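PDB 5YVD: Nsp15 from Middle East respiratory syndrome-related coronavirus, which is a hexameric viral endoribonuclease of the EndoU clan that probably cleaves RNA at uridylates. Local coordinates for residues A[82-87]-A[91-96]; A[41-46]-A[52-57]. All coordinates share one frame; numbering follows the deposited sequence.

Interaction 1: A[82-87]-A[91-96]; sequences KFVLWD and SNIYGT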
ATOM      1  N   LYS A  82       5.464   8.223 -30.822  1.00 47.39           N
ATOM      2  CA  LYS A  82       6.892   8.040 -30.607  1.00 48.57           C
ATOM      3  C   LYS A  82       7.464   9.078 -29.669  1.00 43.49           C
ATOM      4  O   LYS A  82       8.672   9.234 -29.578  1.00 44.14           O
ATOM      5  CB  LYS A  82       7.662   7.968 -31.929  1.00 51.20           C
ATOM      6  CG  LYS A  82       7.619   6.588 -32.571  1.00 54.63           C
ATOM      7  CD  LYS A  82       8.365   6.593 -33.903  1.00 59.73           C
ATOM      8  CE  LYS A  82       9.116   5.292 -34.142  1.00 64.31           C
ATOM      9  NZ  LYS A  82       8.199   4.119 -34.134  1.00 65.29           N
ATOM     10  N   PHE A  83       6.590   9.745 -28.935  1.00 37.71           N
ATOM     11  CA  PHE A  83       7.025  10.574 -27.832  1.00 37.64           C
ATOM     12  C   PHE A  83       5.935  10.599 -26.784  1.00 35.90           C
ATOM     13  O   PHE A  83       4.847  10.114 -26.990  1.00 35.65           O
ATOM     14  CB  PHE A  83       7.396  12.009 -28.289  1.00 38.30           C
ATOM     15  CG  PHE A  83       6.223  12.840 -28.750  1.00 36.87           C
ATOM     16  CD1 PHE A  83       5.741  12.721 -30.041  1.00 35.39           C
ATOM     17  CD2 PHE A  83       5.609  13.742 -27.897  1.00 37.34           C
ATOM     18  CE1 PHE A  83       4.659  13.467 -30.459  1.00 35.80           C
ATOM     19  CE2 PHE A  83       4.521  14.498 -28.325  1.00 36.39           C
ATOM     20  CZ  PHE A  83       4.050  14.358 -29.604  1.00 34.92           C
ATOM     21  N   VAL A  84       6.250  11.190 -25.654  1.00 37.20           N
ATOM     22  CA  VAL A  84       5.339  11.242 -24.535  1.00 36.31           C
ATOM     23  C   VAL A  84       5.524  12.598 -23.887  1.00 32.68           C
ATOM     24  O   VAL A  84       6.631  13.146 -23.876  1.00 31.74           O
ATOM     25  CB  VAL A  84       5.644  10.086 -23.560  1.00 38.93           C
ATOM     26  CG1 VAL A  84       6.530  10.535 -22.401  1.00 37.90           C
ATOM     27  CG2 VAL A  84       4.357   9.442 -23.084  1.00 38.87           C
ATOM     28  N   LEU A  85       4.429  13.153 -23.391  1.00 31.49           N
ATOM     29  CA  LEU A  85       4.420  14.516 -22.901  1.00 30.55           C
ATOM     30  C   LEU A  85       4.127  14.520 -21.426  1.00 31.44           C
ATOM     31  O   LEU A  85       3.088  13.988 -21.006  1.00 29.31           O
ATOM     32  CB  LEU A  85       3.361  15.309 -23.642  1.00 30.59           C
ATOM     33  CG  LEU A  85       3.682  15.693 -25.095  1.00 30.74           C
ATOM     34  CD1 LEU A  85       2.522  16.489 -25.683  1.00 31.40           C
ATOM     35  CD2 LEU A  85       4.957  16.519 -25.213  1.00 29.70           C
ATOM     36  N   TRP A  86       5.042  15.104 -20.642  1.00 33.28           N
ATOM     37  CA  TRP A  86       4.878  15.202 -19.176  1.00 36.30           C
ATOM     38  C   TRP A  86       4.137  16.472 -18.810  1.00 37.38           C
ATOM     39  O   TRP A  86       4.482  17.549 -19.302  1.00 44.01           O
ATOM     40  CB  TRP A  86       6.228  15.164 -18.452  1.00 35.63           C
ATOM     41  CG  TRP A  86       6.138  14.890 -16.964  1.00 36.53           C
ATOM     42  CD1 TRP A  86       6.427  15.757 -15.944  1.00 36.67           C
ATOM     43  CD2 TRP A  86       5.758  13.655 -16.333  1.00 35.37           C
ATOM     44  NE1 TRP A  86       6.258  15.136 -14.718  1.00 33.76           N
ATOM     45  CE2 TRP A  86       5.841  13.852 -14.928  1.00 32.81           C
ATOM     46  CE3 TRP A  86       5.363  12.401 -16.813  1.00 34.95           C
ATOM     47  CZ2 TRP A  86       5.531  12.851 -14.009  1.00 32.39           C
ATOM     48  CZ3 TRP A  86       5.074  11.377 -15.871  1.00 33.78           C
ATOM     49  CH2 TRP A  86       5.155  11.621 -14.500  1.00 31.61           C
ATOM     50  N   ASP A  87       3.105  16.318 -17.979  1.00 39.79           N
ATOM     51  CA  ASP A  87       2.407  17.439 -17.344  1.00 40.89           C
ATOM     52  C   ASP A  87       2.911  17.653 -15.887  1.00 40.61           C
ATOM     53  O   ASP A  87       2.644  16.832 -14.978  1.00 40.41           O
ATOM     54  CB  ASP A  87       0.898  17.191 -17.370  1.00 41.71           C
ATOM     55  CG  ASP A  87       0.107  18.344 -16.764  1.00 39.13           C
ATOM     56  OD1 ASP A  87       0.606  18.952 -15.801  1.00 38.72           O
ATOM     57  OD2 ASP A  87      -1.013  18.625 -17.230  1.00 37.77           O
ATOM     58  N   SER A  91       1.936  15.999 -12.550  1.00 37.08           N
ATOM     59  CA  SER A  91       2.926  14.928 -12.366  1.00 39.18           C
ATOM     60  C   SER A  91       2.398  13.616 -12.932  1.00 39.25           C
ATOM     61  O   SER A  91       2.405  12.558 -12.280  1.00 39.72           O
ATOM     62  CB  SER A  91       3.358  14.790 -10.900  1.00 37.30           C
ATOM     63  OG  SER A  91       4.156  15.896 -10.590  1.00 34.21           O
ATOM     64  N   ASN A  92       1.917  13.735 -14.162  1.00 39.35           N
ATOM     65  CA  ASN A  92       1.374  12.628 -14.915  1.00 39.26           C
ATOM     66  C   ASN A  92       1.664  12.934 -16.362  1.00 39.42           C
ATOM     67  O   ASN A  92       2.226  13.969 -16.708  1.00 41.65           O
ATOM     68  CB  ASN A  92      -0.161  12.475 -14.655  1.00 38.07           C
ATOM     69  CG  ASN A  92      -0.708  11.053 -14.951  1.00 36.72           C
ATOM     70  OD1 ASN A  92      -0.284  10.385 -15.883  1.00 37.12           O
ATOM     71  ND2 ASN A  92      -1.662  10.612 -14.159  1.00 37.38           N
ATOM     72  N   ILE A  93       1.239  12.023 -17.208  1.00 44.49           N
ATOM     73  CA  ILE A  93       1.429  12.113 -18.631  1.00 44.21           C
ATOM     74  C   ILE A  93       0.137  12.577 -19.287  1.00 42.49           C
ATOM     75  O   ILE A  93      -0.943  12.497 -18.684  1.00 40.00           O
ATOM     76  CB  ILE A  93       1.879  10.732 -19.121  1.00 44.69           C
ATOM     77  CG1 ILE A  93       3.118  10.876 -19.947  1.00 48.91           C
ATOM     78  CG2 ILE A  93       0.811   9.961 -19.884  1.00 45.22           C
ATOM     79  CD1 ILE A  93       3.851   9.573 -19.998  1.00 52.78           C
ATOM     80  N   TYR A  94       0.230  13.078 -20.512  1.00 42.06           N
ATOM     81  CA  TYR A  94      -0.984  13.409 -21.237  1.00 41.36           C
ATOM     82  C   TYR A  94      -1.494  12.089 -21.800  1.00 41.22           C
ATOM     83  O   TYR A  94      -0.780  11.433 -22.557  1.00 40.01           O
ATOM     84  CB  TYR A  94      -0.735  14.452 -22.333  1.00 40.74           C
ATOM     85  CG  TYR A  94      -1.974  14.770 -23.144  1.00 40.95           C
ATOM     86  CD1 TYR A  94      -2.282  14.040 -24.275  1.00 40.99           C
ATOM     87  CD2 TYR A  94      -2.841  15.786 -22.774  1.00 40.92           C
ATOM     88  CE1 TYR A  94      -3.398  14.323 -25.040  1.00 41.25           C
ATOM     89  CE2 TYR A  94      -3.970  16.076 -23.534  1.00 42.28           C
ATOM     90  CZ  TYR A  94      -4.242  15.332 -24.668  1.00 41.39           C
ATOM     91  OH  TYR A  94      -5.348  15.591 -25.433  1.00 40.21           O
ATOM     92  N   GLY A  95      -2.701  11.693 -21.390  1.00 38.95           N
ATOM     93  CA  GLY A  95      -3.291  10.424 -21.789  1.00 38.92           C
ATOM     94  C   GLY A  95      -2.780   9.315 -20.896  1.00 40.80           C
ATOM     95  O   GLY A  95      -2.255   9.597 -19.823  1.00 43.39           O
ATOM     96  N   THR A  96      -2.931   8.068 -21.348  1.00 40.60           N
ATOM     97  CA  THR A  96      -2.652   6.877 -20.551  1.00 42.00           C
ATOM     98  C   THR A  96      -1.919   5.782 -21.309  1.00 43.91           C
ATOM     99  O   THR A  96      -1.196   4.990 -20.709  1.00 40.98           O
ATOM    100  CB  THR A  96      -3.963   6.228 -20.135  1.00 47.44           C
ATOM    101  OG1 THR A  96      -4.828   6.189 -21.275  1.00 45.67           O
ATOM    102  CG2 THR A  96      -4.624   7.007 -19.007  1.00 48.69           C
TER
HETATM  103  O   HOH W   1       1.854  11.839 -23.758  1.00 35.49           O
HETATM  104  O   HOH W   2       6.493  16.671 -11.797  1.00 32.02           O
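Val84 and Ile93 are apolar neighbours across the contact, though their exact fit is doubtful at this resolution, while Thr98 touches Val84 from the same chain. At Leu85 the backbone does the work. Its carbonyl accepts the amide of Tyr94, Tyr94 N to Leu85 O being 3.0 Å, and the same oxygen lies 3.3 Å from Ile93 CG1. Water 1 extends the pairing by accepting a hydrogen bond from Leu85 N and donating one to Tyr94 O. Trp86 comes next, directly opposite Ile93 as a non-hydrogen-bonded antiparallel pair. A chi1 of -165°, CG anti to the backbone N, swings the indole across the partner strand, where Asn92 O sits over one ring face, 3.5 Å from CE3 of Trp86. CZ2 of the six-membered ring meets the Ser91 backbone obliquely, and water 2 in the indole plane joins Trp86 NE1, weakly, to Ser91 OG. With Asp87 opposite Asn92, the Trp86-Ile93 pair makes a short beta hairpin, 86-87 with 92-93, in the middle domain, and it ends in a G1 beta bulge: Ser91 and Asn92 both face Asp87. Asp87 N donates to Asn92 O at 2.8 Å. In return Asp87 O receives Asn92 N at 3.3 Å and, by a bent and weak bond, Ser91 N at 2.7 Å. Asn92 turns its OD1 back onto the amide of its neighbour, Ile93 N to Asn92 OD1 2.6 Å, in the carbonyl plane on a lone pair. The carboxylate of Asp87 forms a salt bridge with Arg90 in the turn.

Interaction 2: A[41-46]-A[52-57]; sequences CMFENK and NIAFEL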
ATOM      1  N   CYS A  41      15.444   8.850  -2.562  1.00 38.76           N
ATOM      2  CA  CYS A  41      14.224   8.895  -3.352  1.00 37.61           C
ATOM      3  C   CYS A  41      14.400   9.667  -4.643  1.00 36.57           C
ATOM      4  O   CYS A  41      14.760  10.833  -4.599  1.00 37.31           O
ATOM      5  CB  CYS A  41      13.126   9.576  -2.540  1.00 36.65           C
ATOM      6  SG  CYS A  41      11.505   9.325  -3.253  1.00 35.76           S
ATOM      7  N   MET A  42      14.128   9.017  -5.777  1.00 37.48           N
ATOM      8  CA  MET A  42      14.218   9.628  -7.103  1.00 37.58           C
ATOM      9  C   MET A  42      12.862   9.896  -7.760  1.00 42.12           C
ATOM     10  O   MET A  42      12.813  10.479  -8.844  1.00 40.57           O
ATOM     11  CB  MET A  42      14.909   8.698  -8.063  1.00 39.25           C
ATOM     12  CG  MET A  42      16.407   8.557  -7.948  1.00 41.79           C
ATOM     13  SD  MET A  42      16.917   7.690  -9.446  1.00 41.97           S
ATOM     14  CE  MET A  42      16.240   6.069  -9.179  1.00 43.23           C
ATOM     15  N   PHE A  43      11.758   9.442  -7.177  1.00 44.15           N
ATOM     16  CA  PHE A  43      10.480   9.618  -7.860  1.00 44.61           C
ATOM     17  C   PHE A  43       9.295   9.327  -6.944  1.00 45.99           C
ATOM     18  O   PHE A  43       9.367   8.455  -6.067  1.00 43.34           O
ATOM     19  CB  PHE A  43      10.444   8.720  -9.098  1.00 45.55           C
ATOM     20  CG  PHE A  43       9.223   8.890  -9.940  1.00 45.92           C
ATOM     21  CD1 PHE A  43       9.095   9.988 -10.765  1.00 46.03           C
ATOM     22  CD2 PHE A  43       8.211   7.928  -9.929  1.00 47.45           C
ATOM     23  CE1 PHE A  43       7.969  10.144 -11.566  1.00 49.09           C
ATOM     24  CE2 PHE A  43       7.079   8.078 -10.709  1.00 48.57           C
ATOM     25  CZ  PHE A  43       6.960   9.190 -11.535  1.00 49.18           C
ATOM     26  N   GLU A  44       8.210  10.069  -7.172  1.00 46.77           N
ATOM     27  CA  GLU A  44       6.980   9.969  -6.376  1.00 48.64           C
ATOM     28  C   GLU A  44       5.799   9.816  -7.359  1.00 47.19           C
ATOM     29  O   GLU A  44       5.368  10.770  -8.038  1.00 46.90           O
ATOM     30  CB  GLU A  44       6.837  11.195  -5.461  1.00 53.76           C
ATOM     31  CG  GLU A  44       5.980  11.005  -4.207  1.00 61.67           C
ATOM     32  CD  GLU A  44       6.462  11.844  -3.016  1.00 64.76           C
ATOM     33  OE1 GLU A  44       7.622  11.635  -2.598  1.00 59.21           O
ATOM     34  OE2 GLU A  44       5.690  12.691  -2.492  1.00 66.74           O
ATOM     35  N   ASN A  45       5.317   8.588  -7.462  1.00 41.45           N
ATOM     36  CA  ASN A  45       4.262   8.261  -8.371  1.00 39.42           C
ATOM     37  C   ASN A  45       2.996   8.965  -7.993  1.00 39.23           C
ATOM     38  O   ASN A  45       2.470   8.713  -6.913  1.00 42.43           O
ATOM     39  CB  ASN A  45       4.001   6.759  -8.309  1.00 39.62           C
ATOM     40  CG  ASN A  45       3.064   6.294  -9.381  1.00 37.74           C
ATOM     41  OD1 ASN A  45       2.633   7.068 -10.233  1.00 35.91           O
ATOM     42  ND2 ASN A  45       2.764   5.008  -9.368  1.00 40.45           N
ATOM     43  N   LYS A  46       2.475   9.809  -8.885  1.00 38.99           N
ATOM     44  CA  LYS A  46       1.121  10.368  -8.718  1.00 38.49           C
ATOM     45  C   LYS A  46       0.168   9.906  -9.812  1.00 35.49           C
ATOM     46  O   LYS A  46      -0.851  10.525 -10.056  1.00 36.11           O
ATOM     47  CB  LYS A  46       1.179  11.891  -8.701  1.00 42.07           C
ATOM     48  CG  LYS A  46       2.252  12.473  -7.797  1.00 42.64           C
ATOM     49  CD  LYS A  46       2.089  12.003  -6.367  1.00 42.59           C
ATOM     50  CE  LYS A  46       2.741  12.976  -5.404  1.00 46.35           C
ATOM     51  NZ  LYS A  46       2.169  12.782  -4.040  1.00 51.48           N
ATOM     52  N   ASN A  52       6.987   1.767 -11.372  1.00 30.62           N
ATOM     53  CA  ASN A  52       8.212   1.653 -12.173  1.00 31.76           C
ATOM     54  C   ASN A  52       8.012   2.139 -13.621  1.00 33.32           C
ATOM     55  O   ASN A  52       8.961   2.540 -14.285  1.00 33.26           O
ATOM     56  CB  ASN A  52       8.777   0.229 -12.156  1.00 30.65           C
ATOM     57  CG  ASN A  52       7.816  -0.777 -12.705  1.00 30.72           C
ATOM     58  OD1 ASN A  52       6.642  -0.769 -12.355  1.00 29.73           O
ATOM     59  ND2 ASN A  52       8.298  -1.646 -13.577  1.00 31.05           N
ATOM     60  N   ILE A  53       6.766   2.118 -14.084  1.00 35.17           N
ATOM     61  CA  ILE A  53       6.423   2.516 -15.437  1.00 35.08           C
ATOM     62  C   ILE A  53       6.250   4.021 -15.495  1.00 35.26           C
ATOM     63  O   ILE A  53       6.720   4.683 -16.442  1.00 32.74           O
ATOM     64  CB  ILE A  53       5.106   1.851 -15.889  1.00 36.17           C
ATOM     65  CG1 ILE A  53       5.245   0.339 -15.882  1.00 37.22           C
ATOM     66  CG2 ILE A  53       4.729   2.279 -17.302  1.00 38.02           C
ATOM     67  CD1 ILE A  53       6.056  -0.213 -17.030  1.00 36.18           C
ATOM     68  N   ALA A  54       5.571   4.552 -14.479  1.00 34.58           N
ATOM     69  CA  ALA A  54       5.331   5.973 -14.378  1.00 36.33           C
ATOM     70  C   ALA A  54       6.661   6.706 -14.357  1.00 38.61           C
ATOM     71  O   ALA A  54       6.830   7.743 -14.977  1.00 42.83           O
ATOM     72  CB  ALA A  54       4.545   6.279 -13.131  1.00 37.01           C
ATOM     73  N   PHE A  55       7.612   6.127 -13.652  1.00 40.30           N
ATOM     74  CA  PHE A  55       8.973   6.631 -13.588  1.00 39.45           C
ATOM     75  C   PHE A  55       9.664   6.601 -14.929  1.00 39.62           C
ATOM     76  O   PHE A  55      10.482   7.482 -15.212  1.00 44.64           O
ATOM     77  CB  PHE A  55       9.760   5.770 -12.590  1.00 39.91           C
ATOM     78  CG  PHE A  55      11.245   6.024 -12.570  1.00 38.34           C
ATOM     79  CD1 PHE A  55      11.750   7.286 -12.287  1.00 37.61           C
ATOM     80  CD2 PHE A  55      12.134   4.985 -12.770  1.00 36.18           C
ATOM     81  CE1 PHE A  55      13.112   7.497 -12.232  1.00 35.36           C
ATOM     82  CE2 PHE A  55      13.488   5.195 -12.738  1.00 33.93           C
ATOM     83  CZ  PHE A  55      13.976   6.450 -12.465  1.00 35.26           C
ATOM     84  N   GLU A  56       9.385   5.574 -15.735  1.00 38.55           N
ATOM     85  CA  GLU A  56      10.031   5.432 -17.054  1.00 38.02           C
ATOM     86  C   GLU A  56       9.484   6.502 -18.015  1.00 36.53           C
ATOM     87  O   GLU A  56      10.228   7.161 -18.729  1.00 35.66           O
ATOM     88  CB  GLU A  56       9.835   4.004 -17.607  1.00 38.17           C
ATOM     89  CG  GLU A  56      10.395   3.755 -19.007  1.00 38.46           C
ATOM     90  CD  GLU A  56      10.168   2.337 -19.542  1.00 40.32           C
ATOM     91  OE1 GLU A  56      10.147   1.389 -18.727  1.00 41.25           O
ATOM     92  OE2 GLU A  56      10.029   2.162 -20.787  1.00 38.88           O
ATOM     93  N   LEU A  57       8.174   6.696 -17.994  1.00 36.70           N
ATOM     94  CA  LEU A  57       7.551   7.665 -18.866  1.00 34.61           C
ATOM     95  C   LEU A  57       7.992   9.054 -18.499  1.00 35.28           C
ATOM     96  O   LEU A  57       8.272   9.881 -19.363  1.00 32.41           O
ATOM     97  CB  LEU A  57       6.055   7.566 -18.745  1.00 34.20           C
ATOM     98  CG  LEU A  57       5.446   6.280 -19.295  1.00 34.42           C
ATOM     99  CD1 LEU A  57       3.930   6.277 -19.184  1.00 33.42           C
ATOM    100  CD2 LEU A  57       5.881   6.072 -20.736  1.00 35.47           C
TER
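With chi1 at -176° Phe43 has CG anti to its backbone N, which carries the ring off strand 38-44 onto helix 51-59; Phe55 adopts the same kind of rotamer (chi1 171°) and lays its ring beside the root of Phe43. The result is an interlocked pair. The Phe43 ring lies against the helix backbone, with Phe55 CA over its face in a CH-pi contact, 3.8 Å from the Phe43 ring centroid. Farther along the same ring, Phe43 CE2 comes within 3.9 Å of Ala54 CB, and Phe43 CZ approaches Ala54 O obliquely. In the other direction CD1 of Phe55 presses on CB of Phe43 at 3.7 Å. The two ring planes are inclined at 52° and meet obliquely.

Met42 reaches the far part of the Phe55 ring. Its chain bends at chi3 and brings CE to 4.0 Å from Phe55 CZ, while its sulfur stands obliquely beside the ring in a Met-aromatic contact. At the other end of the segment, Asn45 OD1 rests 3.6 Å from the Ala54 methyl. The amide of Asn45 is held by the connecting residues: OD1 accepts from Thr47 N, and ND2 donates to Leu49 O and Thr51 OG1, which fixes its rotation.

No hydrogen bond joins the two segments; this is largely apolar packing of strand 38-44, with Asn45 just beyond it, on the helix, within the N-terminal oligomerisation region. The axes of strand residues 41-44 and helix residues 52-57 approach to 9.0 Å and run nearly at right angles. Strand 30-35 pairs with 38-44 and adds Ile31 against Met42 and Phe43, while helix 2-12 brings Ile5 to Phe55 and Ala6 and Val10 to Met42.

How the interactions relate
From the N terminus, interaction 2 comes first: strand 38-44 leads through a six-residue connection into helix 51-59, whose packing back on the strand closes that short loop. The chain then passes helix 69-74 and reaches interaction 1, where a three-residue turn returns 91-96 onto 82-87. The two loops follow in series and neither encloses the other. They are nevertheless neighbours, with centres about 12 Å apart. Leu57 of the helix meets Val84 and Ile93, Trp86 lies near Ala54 O, and Lys46 CB packs on Ser91 O. The hairpin of the middle domain is thereby joined to helix 51-59 and the loop after strand 38-44, both in the N-terminal oligomerisation region.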